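Local atomic coordinates of DMATS type aromatic prenyltransferase (Streptomyces coelicolor, PDB entry 6ZS0), a protein that probably transfers the dimethylallyl group of dimethylallyl diphosphate to C5 of the indole of tryptophan. Residues Ala77-Val82 with Gly147-Leu152; Glu168-Arg171 with Gln177-Asp180; Phe236-Gly241 with Ala291-His296; Ala311-Arg316 with Val321-Tyr326. All blocks are in the same frame, centred on the assembly; numbering follows the deposited sequence. Where two conformers were deposited one is given.

Contact 1 of 4, residues Ala77-Val82 with Gly147-Leu152; sequences AMRVLV and GVKVYL
Leu-81 brings its CD1 methyl obliquely up to the CD1-CE1 bond of the Tyr-151 ring, and the two side chains cross at about a right angle. The segments 77-82 and 147-152 are two strands of the antiparallel barrel that forms the centre of the ABBA fold of aromatic prenyltransferases. They are next-but-one neighbours, with strand 135-139 between them, and both run antiparallel to it, so they share one direction. The closest pair of CA atoms, those of Arg-79 and Gly-147, is 8.9 Å apart, and contact is left to side chains rising from the same face of the sheet. Arg-79 and Leu-81 on one strand face Lys-149 and Tyr-151 on the other. The intervening residues Met-78, Val-80 and Val-148 turn to the other face, where Met-78 packs on helix 6-20.

Leu-81 reaches over because its CG stands opposite the backbone N (chi1 180°), and CD1 then lies 4.0 Å from both CD1 and CE1 of Tyr-151. One step along the strands, Arg-79 stretches out in an extended chain as far as NE, while the Lys-149 chain bends at chi3 (-36°). Lys-149 also has a long, weak ion pair with Asp-194. In this family the barrel encloses the reaction chamber, where basic residues generally hold the prenyl diphosphate and tyrosines shield the allylic cation. The two cationic groups and the phenol gathered here are consistent with such a lining. The two basic chains slant across each other, bringing Arg-79 NE to 4.1 Å from Lys-149 NZ without direct contact.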
loop_
_atom_site.group_PDB
_atom_site.type_symbol
_atom_site.label_atom_id
_atom_site.label_comp_id
_atom_site.label_asym_id
_atom_site.label_seq_id
_atom_site.Cartn_x
_atom_site.Cartn_y
_atom_site.Cartn_z
ATOM N N ALA A 77 -8.017 -4.274 10.310
ATOM C CA ALA A 77 -8.261 -4.682 8.906
ATOM C C ALA A 77 -6.926 -4.972 8.223
ATOM O O ALA A 77 -6.083 -4.065 8.132
ATOM C CB ALA A 77 -9.004 -3.631 8.168
ATOM N N MET A 78 -6.766 -6.179 7.706
ATOM C CA MET A 78 -5.483 -6.580 7.102
ATOM C C MET A 78 -5.591 -6.493 5.594
ATOM O O MET A 78 -6.625 -6.911 5.040
ATOM C CB MET A 78 -5.119 -7.988 7.525
ATOM C CG MET A 78 -3.864 -8.471 6.919
ATOM S SD MET A 78 -3.508 -10.087 7.582
ATOM C CE MET A 78 -2.183 -10.601 6.479
ATOM N N ARG A 79 -4.551 -5.963 4.969
ATOM C CA ARG A 79 -4.412 -6.029 3.500
ATOM C C ARG A 79 -3.096 -6.683 3.127
ATOM O O ARG A 79 -2.113 -6.600 3.882
ATOM C CB ARG A 79 -4.489 -4.648 2.862
ATOM C CG ARG A 79 -5.826 -3.971 3.044
ATOM C CD ARG A 79 -5.770 -2.541 2.558
ATOM N NE ARG A 79 -7.117 -2.009 2.479
ATOM C CZ ARG A 79 -7.852 -1.656 3.531
ATOM N NH1 ARG A 79 -7.367 -1.766 4.762
ATOM N NH2 ARG A 79 -9.076 -1.188 3.347
ATOM N N VAL A 80 -3.075 -7.252 1.925
ATOM C CA VAL A 80 -1.817 -7.705 1.287
ATOM C C VAL A 80 -1.748 -7.087 -0.100
ATOM O O VAL A 80 -2.768 -7.120 -0.829
ATOM C CB VAL A 80 -1.683 -9.225 1.209
ATOM C CG1 VAL A 80 -2.826 -9.855 0.435
ATOM C CG2 VAL A 80 -0.336 -9.623 0.632
ATOM N N LEU A 81 -0.611 -6.480 -0.395
ATOM C CA LEU A 81 -0.316 -5.834 -1.678
ATOM C C LEU A 81 0.625 -6.753 -2.445
ATOM O O LEU A 81 1.630 -7.229 -1.865
ATOM C CB LEU A 81 0.341 -4.482 -1.439
ATOM C CG LEU A 81 0.709 -3.702 -2.709
ATOM C CD1 LEU A 81 -0.536 -3.176 -3.398
ATOM C CD2 LEU A 81 1.645 -2.580 -2.353
ATOM N N VAL A 82 0.320 -7.029 -3.706
ATOM C CA VAL A 82 1.139 -7.970 -4.510
ATOM C C VAL A 82 1.295 -7.429 -5.925
ATOM O O VAL A 82 0.381 -6.747 -6.438
ATOM C CB VAL A 82 0.528 -9.386 -4.541
ATOM C CG1 VAL A 82 -0.897 -9.370 -5.056
ATOM C CG2 VAL A 82 1.352 -10.334 -5.379
ATOM N N GLY A 147 -11.878 -7.595 -0.392
ATOM C CA GLY A 147 -11.964 -6.357 -1.175
ATOM C C GLY A 147 -10.790 -6.345 -2.128
ATOM O O GLY A 147 -9.725 -6.825 -1.716
ATOM N N VAL A 148 -10.993 -5.901 -3.352
ATOM C CA VAL A 148 -9.919 -5.857 -4.379
ATOM C C VAL A 148 -9.684 -4.408 -4.804
ATOM O O VAL A 148 -10.629 -3.730 -5.189
ATOM C CB VAL A 148 -10.259 -6.763 -5.566
ATOM C CG1 VAL A 148 -9.242 -6.649 -6.686
ATOM C CG2 VAL A 148 -10.407 -8.213 -5.119
ATOM N N LYS A 149 -8.435 -3.965 -4.749
ATOM C CA LYS A 149 -8.008 -2.629 -5.173
ATOM C C LYS A 149 -6.910 -2.836 -6.212
ATOM O O LYS A 149 -6.045 -3.670 -5.941
ATOM C CB LYS A 149 -7.467 -1.870 -3.967
ATOM C CG LYS A 149 -7.260 -0.379 -4.157
ATOM C CD LYS A 149 -7.039 0.341 -2.842
ATOM C CE LYS A 149 -7.862 -0.235 -1.712
ATOM N NZ LYS A 149 -7.941 0.692 -0.556
ATOM N N VAL A 150 -6.978 -2.143 -7.332
ATOM C CA VAL A 150 -5.944 -2.193 -8.386
ATOM C C VAL A 150 -5.222 -0.859 -8.451
ATOM O O VAL A 150 -5.896 0.157 -8.511
ATOM C CB VAL A 150 -6.593 -2.559 -9.729
ATOM C CG1 VAL A 150 -5.587 -2.617 -10.841
ATOM C CG2 VAL A 150 -7.312 -3.884 -9.583
ATOM N N TYR A 151 -3.879 -0.907 -8.493
ATOM C CA TYR A 151 -2.964 0.254 -8.585
ATOM C C TYR A 151 -2.348 0.282 -9.972
ATOM O O TYR A 151 -1.799 -0.724 -10.399
ATOM C CB TYR A 151 -1.874 0.151 -7.532
ATOM C CG TYR A 151 -2.346 0.352 -6.123
ATOM C CD1 TYR A 151 -2.938 -0.679 -5.428
ATOM C CD2 TYR A 151 -2.198 1.576 -5.495
ATOM C CE1 TYR A 151 -3.375 -0.499 -4.121
ATOM C CE2 TYR A 151 -2.641 1.771 -4.198
ATOM C CZ TYR A 151 -3.235 0.736 -3.520
ATOM O OH TYR A 151 -3.640 0.905 -2.222
ATOM N N LEU A 152 -2.494 1.419 -10.633
ATOM C CA LEU A 152 -1.973 1.661 -11.991
ATOM C C LEU A 152 -1.035 2.864 -11.967
ATOM O O LEU A 152 -1.018 3.598 -10.948
ATOM C CB LEU A 152 -3.154 1.881 -12.926
ATOM C CG LEU A 152 -4.209 0.784 -12.939
ATOM C CD1 LEU A 152 -5.442 1.252 -13.661
ATOM C CD2 LEU A 152 -3.640 -0.460 -13.598
#

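Contact 2 of 4, residues Glu168-Arg171 with Gln177-Asp180; sequences EALR and QAFD
Leu-170 has the largest share of the contact, setting its CD1 methyl against Ala-178 and Phe-179 in the 3-10 turn that follows its own helix. CG lies opposite the carbonyl carbon (chi1 -72°), and from there CD1 comes within 3.7 Å of Phe-179 N and 3.9 Å of Phe-179 CA. The same methyl touches Ala-178 CB at 4.2 Å, so it meets the backbone and the small side chain together. The chain thus folds back after helix 162-175 so that the 3-10 turn packs on it, on the outer side of the ABBA barrel. Phe-260 of strand 254-260 packs on both Leu-170 and Ala-178, while the Phe-179 ring leads away from Leu-170 and lies on Ala-163, Val-166 and Arg-167, earlier in the helix.

Gln-177 forms the margin, its NE2 4.3 Å from Arg-171 CG. Arg-171 turns its head back along the helix and grips Glu-168 side-on, NE to OE1 at 2.9 Å and NH2 to OE2 at 2.8 Å, both nearly straight. Arg-172 adds a second salt bridge at Glu-168 OE2. The join is therefore apolar at its centre, with polar ties beside it: Arg-167 holds the turn to the helix through a salt bridge to Asp-180 and a hydrogen bond to Gln-177 OE1.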
loop_
_atom_site.group_PDB
_atom_site.type_symbol
_atom_site.label_atom_id
_atom_site.label_comp_id
_atom_site.label_asym_id
_atom_site.label_seq_id
_atom_site.Cartn_x
_atom_site.Cartn_y
_atom_site.Cartn_z
ATOM N N GLU A 168 -7.807 12.485 -17.509
ATOM C CA GLU A 168 -8.622 11.681 -18.446
ATOM C C GLU A 168 -9.224 10.495 -17.696
ATOM O O GLU A 168 -10.402 10.200 -17.903
ATOM C CB GLU A 168 -7.796 11.206 -19.642
ATOM C CG GLU A 168 -8.563 10.299 -20.592
ATOM C CD GLU A 168 -9.814 10.888 -21.242
ATOM O OE1 GLU A 168 -10.074 12.112 -21.081
ATOM O OE2 GLU A 168 -10.518 10.121 -21.913
ATOM N N ALA A 169 -8.457 9.833 -16.823
ATOM C CA ALA A 169 -8.996 8.698 -16.031
ATOM C C ALA A 169 -10.222 9.145 -15.229
ATOM O O ALA A 169 -11.260 8.447 -15.258
ATOM C CB ALA A 169 -7.931 8.125 -15.129
ATOM N N LEU A 170 -10.122 10.277 -14.541
ATOM C CA LEU A 170 -11.197 10.733 -13.624
ATOM C C LEU A 170 -12.436 11.060 -14.458
ATOM O O LEU A 170 -13.532 10.637 -14.075
ATOM C CB LEU A 170 -10.707 11.929 -12.816
ATOM C CG LEU A 170 -9.674 11.587 -11.744
ATOM C CD1 LEU A 170 -9.076 12.862 -11.163
ATOM C CD2 LEU A 170 -10.295 10.729 -10.647
ATOM N N ARG A 171 -12.238 11.718 -15.596
ATOM C CA ARG A 171 -13.340 12.037 -16.540
ATOM C C ARG A 171 -14.058 10.749 -16.955
ATOM O O ARG A 171 -15.293 10.692 -16.868
ATOM C CB ARG A 171 -12.807 12.778 -17.765
ATOM C CG ARG A 171 -13.909 13.281 -18.683
ATOM C CD ARG A 171 -13.430 13.522 -20.090
ATOM N NE ARG A 171 -12.999 12.327 -20.799
ATOM C CZ ARG A 171 -13.805 11.394 -21.304
ATOM N NH1 ARG A 171 -15.117 11.478 -21.170
ATOM N NH2 ARG A 171 -13.290 10.361 -21.944
ATOM N N GLN A 177 -14.197 17.213 -14.164
ATOM C CA GLN A 177 -12.883 17.895 -14.007
ATOM C C GLN A 177 -12.418 17.828 -12.536
ATOM O O GLN A 177 -11.762 18.772 -12.086
ATOM C CB GLN A 177 -12.961 19.314 -14.592
ATOM C CG GLN A 177 -13.152 19.343 -16.116
ATOM C CD GLN A 177 -12.353 18.296 -16.872
ATOM O OE1 GLN A 177 -11.123 18.348 -16.954
ATOM N NE2 GLN A 177 -13.055 17.327 -17.445
ATOM N N ALA A 178 -12.678 16.709 -11.842
ATOM C CA ALA A 178 -12.198 16.417 -10.461
ATOM C C ALA A 178 -10.679 16.675 -10.350
ATOM O O ALA A 178 -10.189 17.086 -9.269
ATOM C CB ALA A 178 -12.553 14.993 -10.096
ATOM N N PHE A 179 -9.926 16.443 -11.411
ATOM C CA PHE A 179 -8.464 16.693 -11.424
ATOM C C PHE A 179 -8.150 18.056 -10.803
ATOM O O PHE A 179 -7.149 18.176 -10.068
ATOM C CB PHE A 179 -7.892 16.659 -12.835
ATOM C CG PHE A 179 -6.412 16.899 -12.832
ATOM C CD1 PHE A 179 -5.539 15.873 -12.508
ATOM C CD2 PHE A 179 -5.901 18.168 -13.065
ATOM C CE1 PHE A 179 -4.172 16.102 -12.480
ATOM C CE2 PHE A 179 -4.536 18.399 -13.022
ATOM C CZ PHE A 179 -3.677 17.367 -12.720
ATOM N N ASP A 180 -8.968 19.062 -11.109
ATOM C CA ASP A 180 -8.730 20.473 -10.690
ATOM C C ASP A 180 -8.999 20.691 -9.194
ATOM O O ASP A 180 -8.571 21.738 -8.703
ATOM C CB ASP A 180 -9.519 21.427 -11.587
ATOM C CG ASP A 180 -9.002 21.376 -13.008
ATOM O OD1 ASP A 180 -7.773 21.424 -13.174
ATOM O OD2 ASP A 180 -9.822 21.269 -13.933
#

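Contact 3 of 4, residues Phe236-Gly241 with Ala291-His296; sequences FRTAAG and ASTVLH
Thr-238 points its methyl, CG2, across the groove between two helices and into the angle between Thr-293 and Val-294. The side chains meet obliquely, carbon to carbon: Thr-238 CG2 is 3.6 Å from Val-294 CG2 and 3.7 Å from Thr-293 CG2. Thr-293 CB is nearly as close to Thr-238 CG2, at 3.8 Å. Both threonines hold the same rotamer, with CG2 opposite the backbone N and OG1 turned back beside it (chi1 -60° for Thr-238, -58° for Thr-293). Each hydroxyl is thereby used within its own helix, Thr-238 OG1 bonding to the carbonyl O of Gly-234 and Thr-293 OG1 to that of Ala-289, which leaves the methyls to make the contact.

Helices 229-240 and 284-297 belong to the outer layer of the ABBA barrel, and Val-294 also reaches Val-339 on strand 338-344 beneath. The CA atoms of Thr-238 and Val-294 stand 6.9 Å apart, a close approach permitted by side chains this short. Beside the methyl cluster, Arg-290 donates from NH1 to the carbonyl O of Ala-239, a polar tie between the two helices.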
loop_
_atom_site.group_PDB
_atom_site.type_symbol
_atom_site.label_atom_id
_atom_site.label_comp_id
_atom_site.label_asym_id
_atom_site.label_seq_id
_atom_site.Cartn_x
_atom_site.Cartn_y
_atom_site.Cartn_z
ATOM N N PHE A 236 1.784 14.270 11.354
ATOM C CA PHE A 236 3.031 14.591 10.614
ATOM C C PHE A 236 4.196 14.638 11.615
ATOM O O PHE A 236 5.239 14.025 11.383
ATOM C CB PHE A 236 2.888 15.892 9.828
ATOM C CG PHE A 236 4.141 16.326 9.096
ATOM C CD1 PHE A 236 4.271 16.174 7.717
ATOM C CD2 PHE A 236 5.166 16.959 9.774
ATOM C CE1 PHE A 236 5.424 16.604 7.063
ATOM C CE2 PHE A 236 6.323 17.356 9.124
ATOM C CZ PHE A 236 6.440 17.187 7.765
ATOM N N ARG A 237 4.036 15.370 12.713
ATOM C CA ARG A 237 5.142 15.583 13.673
ATOM C C ARG A 237 5.467 14.292 14.425
ATOM O O ARG A 237 6.664 14.024 14.637
ATOM C CB ARG A 237 4.792 16.717 14.641
ATOM C CG ARG A 237 4.724 18.077 13.966
ATOM C CD ARG A 237 4.734 19.214 14.964
ATOM N NE ARG A 237 5.158 20.432 14.285
ATOM C CZ ARG A 237 4.350 21.323 13.718
ATOM N NH1 ARG A 237 3.034 21.168 13.761
ATOM N NH2 ARG A 237 4.864 22.372 13.103
ATOM N N THR A 238 4.459 13.519 14.822
ATOM C CA THR A 238 4.677 12.252 15.564
ATOM C C THR A 238 5.430 11.275 14.661
ATOM O O THR A 238 6.382 10.656 15.133
ATOM C CB THR A 238 3.373 11.648 16.082
ATOM O OG1 THR A 238 2.772 12.607 16.958
ATOM C CG2 THR A 238 3.586 10.332 16.804
ATOM N N ALA A 239 5.005 11.143 13.415
ATOM C CA ALA A 239 5.520 10.111 12.490
ATOM C C ALA A 239 6.950 10.464 12.087
ATOM O O ALA A 239 7.805 9.590 12.044
ATOM C CB ALA A 239 4.610 10.002 11.288
ATOM N N ALA A 240 7.186 11.728 11.781
ATOM C CA ALA A 240 8.432 12.173 11.130
ATOM C C ALA A 240 9.571 12.317 12.144
ATOM O O ALA A 240 10.711 12.226 11.716
ATOM C CB ALA A 240 8.168 13.432 10.375
ATOM N N GLY A 241 9.291 12.527 13.436
ATOM C CA GLY A 241 10.365 12.749 14.422
ATOM C C GLY A 241 11.379 13.767 13.875
ATOM O O GLY A 241 11.004 14.930 13.683
ATOM N N ALA A 291 4.270 4.794 16.017
ATOM C CA ALA A 291 2.965 4.233 15.619
ATOM C C ALA A 291 2.048 4.133 16.837
ATOM O O ALA A 291 0.829 4.451 16.715
ATOM C CB ALA A 291 3.161 2.901 14.984
ATOM N N SER A 292 2.594 3.674 17.960
ATOM C CA SER A 292 1.809 3.466 19.204
ATOM C C SER A 292 1.254 4.816 19.679
ATOM O O SER A 292 0.080 4.868 20.067
ATOM C CB SER A 292 2.633 2.763 20.237
ATOM O OG SER A 292 2.977 1.455 19.809
ATOM N N THR A 293 2.044 5.884 19.606
ATOM C CA THR A 293 1.619 7.270 19.962
ATOM C C THR A 293 0.469 7.716 19.051
ATOM O O THR A 293 -0.518 8.262 19.559
ATOM C CB THR A 293 2.784 8.258 19.904
ATOM O OG1 THR A 293 3.782 7.785 20.810
ATOM C CG2 THR A 293 2.365 9.671 20.255
ATOM N N VAL A 294 0.570 7.497 17.747
ATOM C CA VAL A 294 -0.500 7.904 16.789
ATOM C C VAL A 294 -1.788 7.154 17.126
ATOM O O VAL A 294 -2.881 7.776 17.128
ATOM C CB VAL A 294 -0.084 7.654 15.332
ATOM C CG1 VAL A 294 -1.236 7.946 14.379
ATOM C CG2 VAL A 294 1.148 8.477 14.964
ATOM N N LEU A 295 -1.682 5.853 17.366
ATOM C CA LEU A 295 -2.856 5.020 17.681
ATOM C C LEU A 295 -3.517 5.555 18.957
ATOM O O LEU A 295 -4.772 5.787 18.944
ATOM C CB LEU A 295 -2.408 3.566 17.828
ATOM C CG LEU A 295 -2.088 2.857 16.518
ATOM C CD1 LEU A 295 -1.390 1.533 16.797
ATOM C CD2 LEU A 295 -3.354 2.629 15.705
ATOM N N HIS A 296 -2.719 5.812 19.989
ATOM C CA HIS A 296 -3.223 6.316 21.298
ATOM C C HIS A 296 -3.955 7.656 21.093
ATOM O O HIS A 296 -5.047 7.840 21.705
ATOM C CB HIS A 296 -2.080 6.381 22.314
ATOM C CG HIS A 296 -1.579 5.035 22.728
ATOM N ND1 HIS A 296 -0.372 4.863 23.388
ATOM C CD2 HIS A 296 -2.073 3.800 22.535
ATOM C CE1 HIS A 296 -0.171 3.601 23.619
ATOM N NE2 HIS A 296 -1.202 2.916 23.110
#

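Contact 4 of 4, residues Ala311-Arg316 with Val321-Tyr326; sequences ALTERR and VGLIAY
Leu-323 fits its branched end into the corner formed by Thr-313 and the guanidinium group of Arg-315. Its CB already faces that group, 4.3 Å from Arg-315 NH2, and with chi1 at -71° CG stands opposite the carbonyl carbon and lies only 3.3 Å from the same nitrogen. Beyond CG the branches part. CD1 sits over the centre of one guanidinium face, 3.4 Å from Arg-315 CZ. CD1 also touches Thr-313 CG2 at 3.5 Å, tight for two carbons. CD2 is 3.9 Å from Thr-313 CG2 and more loosely meets Leu-312 CD1 at 4.5 Å.

The contact closes the connection between helix 303-312 and strand 324-332, a helix-to-strand link of the ABBA barrel. As the helix ends, Thr-313 forms an ST turn: its OG1 accepts from Arg-315 N at 3.2 Å in a nearly straight bond (170°). The arginine chain then bends at chi2 and chi3 and approaches Leu-323 from the opposite direction.

Asp-284 ties both partners together, its OD2 taking Arg-315 NH1 in a salt bridge and the backbone N of Leu-323 in a hydrogen bond, while OD1 takes Ile-324 N. The aspartate probably helps to hold the guanidinium in place, letting a charged group offer a flat face to leucine while its charge is balanced at an NH end.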
loop_
_atom_site.group_PDB
_atom_site.type_symbol
_atom_site.label_atom_id
_atom_site.label_comp_id
_atom_site.label_asym_id
_atom_site.label_seq_id
_atom_site.Cartn_x
_atom_site.Cartn_y
_atom_site.Cartn_z
ATOM N N ALA A 311 5.108 -11.412 14.218
ATOM C CA ALA A 311 4.538 -12.282 13.163
ATOM C C ALA A 311 5.356 -12.186 11.873
ATOM O O ALA A 311 5.553 -13.224 11.219
ATOM C CB ALA A 311 3.101 -11.915 12.904
ATOM N N LEU A 312 5.771 -10.983 11.480
ATOM C CA LEU A 312 6.560 -10.770 10.233
ATOM C C LEU A 312 7.881 -11.511 10.365
ATOM O O LEU A 312 8.288 -12.186 9.417
ATOM C CB LEU A 312 6.875 -9.288 10.031
ATOM C CG LEU A 312 5.752 -8.367 9.577
ATOM C CD1 LEU A 312 6.176 -6.915 9.782
ATOM C CD2 LEU A 312 5.395 -8.615 8.126
ATOM N N THR A 313 8.551 -11.336 11.494
ATOM C CA THR A 313 9.926 -11.837 11.701
ATOM C C THR A 313 10.266 -11.939 13.177
ATOM O O THR A 313 9.762 -11.110 13.960
ATOM C CB THR A 313 10.939 -10.918 11.026
ATOM O OG1 THR A 313 12.241 -11.460 11.266
ATOM C CG2 THR A 313 10.864 -9.497 11.536
ATOM N N GLU A 314 11.201 -12.840 13.479
ATOM C CA GLU A 314 11.766 -13.111 14.828
ATOM C C GLU A 314 12.776 -12.029 15.231
ATOM O O GLU A 314 13.087 -11.955 16.424
ATOM C CB GLU A 314 12.430 -14.488 14.846
ATOM C CG GLU A 314 11.530 -15.593 14.313
ATOM N N ARG A 315 13.256 -11.231 14.276
ATOM C CA ARG A 315 14.188 -10.092 14.498
ATOM C C ARG A 315 13.617 -9.171 15.597
ATOM O O ARG A 315 12.435 -8.811 15.515
ATOM C CB ARG A 315 14.378 -9.355 13.165
ATOM C CG ARG A 315 15.604 -8.454 13.087
ATOM C CD ARG A 315 15.224 -6.994 13.148
ATOM N NE ARG A 315 14.905 -6.418 11.848
ATOM C CZ ARG A 315 14.323 -5.230 11.664
ATOM N NH1 ARG A 315 13.971 -4.480 12.699
ATOM N NH2 ARG A 315 14.093 -4.795 10.434
ATOM N N ARG A 316 14.421 -8.819 16.600
ATOM C CA ARG A 316 14.122 -7.679 17.513
ATOM C C ARG A 316 13.897 -6.433 16.655
ATOM O O ARG A 316 14.710 -6.137 15.802
ATOM C CB ARG A 316 15.278 -7.423 18.481
ATOM C CG ARG A 316 15.485 -8.523 19.511
ATOM C CD ARG A 316 15.908 -7.979 20.862
ATOM N NE ARG A 316 17.306 -7.565 20.885
ATOM C CZ ARG A 316 17.757 -6.318 21.099
ATOM N NH1 ARG A 316 16.925 -5.313 21.337
ATOM N NH2 ARG A 316 19.061 -6.087 21.092
ATOM N N VAL A 321 15.801 -1.816 10.638
ATOM C CA VAL A 321 14.848 -0.753 10.237
ATOM C C VAL A 321 14.082 -1.264 9.025
ATOM O O VAL A 321 14.581 -2.188 8.351
ATOM C CB VAL A 321 15.607 0.551 9.955
ATOM C CG1 VAL A 321 16.489 0.420 8.729
ATOM C CG2 VAL A 321 14.656 1.717 9.821
ATOM N N GLY A 322 12.896 -0.731 8.774
ATOM C CA GLY A 322 12.157 -0.994 7.537
ATOM C C GLY A 322 10.981 -1.916 7.723
ATOM O O GLY A 322 10.161 -1.948 6.825
ATOM N N LEU A 323 10.870 -2.630 8.845
ATOM C CA LEU A 323 9.696 -3.505 9.064
ATOM C C LEU A 323 8.423 -2.663 9.030
ATOM O O LEU A 323 7.458 -3.075 8.382
ATOM C CB LEU A 323 9.826 -4.273 10.374
ATOM C CG LEU A 323 10.889 -5.370 10.351
ATOM C CD1 LEU A 323 10.995 -6.049 11.709
ATOM C CD2 LEU A 323 10.598 -6.373 9.253
ATOM N N ILE A 324 8.417 -1.507 9.687
ATOM C CA ILE A 324 7.340 -0.513 9.454
ATOM C C ILE A 324 7.850 0.451 8.387
ATOM O O ILE A 324 8.725 1.267 8.682
ATOM C CB ILE A 324 6.909 0.197 10.740
ATOM C CG1 ILE A 324 6.380 -0.789 11.769
ATOM C CG2 ILE A 324 5.889 1.276 10.402
ATOM C CD1 ILE A 324 6.040 -0.160 13.109
ATOM N N ALA A 325 7.344 0.343 7.164
ATOM C CA ALA A 325 7.802 1.138 6.012
ATOM C C ALA A 325 7.116 2.515 6.016
ATOM O O ALA A 325 7.798 3.529 5.869
ATOM C CB ALA A 325 7.531 0.412 4.739
ATOM N N TYR A 326 5.803 2.536 6.146
ATOM C CA TYR A 326 5.015 3.785 6.180
ATOM C C TYR A 326 4.035 3.730 7.348
ATOM O O TYR A 326 3.576 2.646 7.729
ATOM C CB TYR A 326 4.184 4.002 4.910
ATOM C CG TYR A 326 4.942 4.368 3.661
ATOM C CD1 TYR A 326 5.675 3.437 2.961
ATOM C CD2 TYR A 326 4.909 5.664 3.171
ATOM C CE1 TYR A 326 6.365 3.789 1.804
ATOM C CE2 TYR A 326 5.558 6.026 2.009
ATOM C CZ TYR A 326 6.319 5.094 1.331
ATOM O OH TYR A 326 6.980 5.483 0.183
#

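Overall arrangement
From the N terminus the four contacts come in series: each closes before the next opens, so none nests or crosses. Contact 1 closes the longest loop, 64 intervening residues rich in helix, and joins two strands inside the barrel. Contact 2 follows at once on the next helix, closing a short turn on the periphery, its centre 23 Å from that of contact 1. Contact 3 spans 49 residues, including two barrel strands, and pairs two outer helices. Contact 4 shuts a four-residue loop leading from helix 303-312 back to the sheet that contact 1 also reaches. Contacts 3 and 4 are neighbours, nearest atoms about 5 Å apart, whereas contacts 2 and 4 lie on opposite sides of the chain's centre.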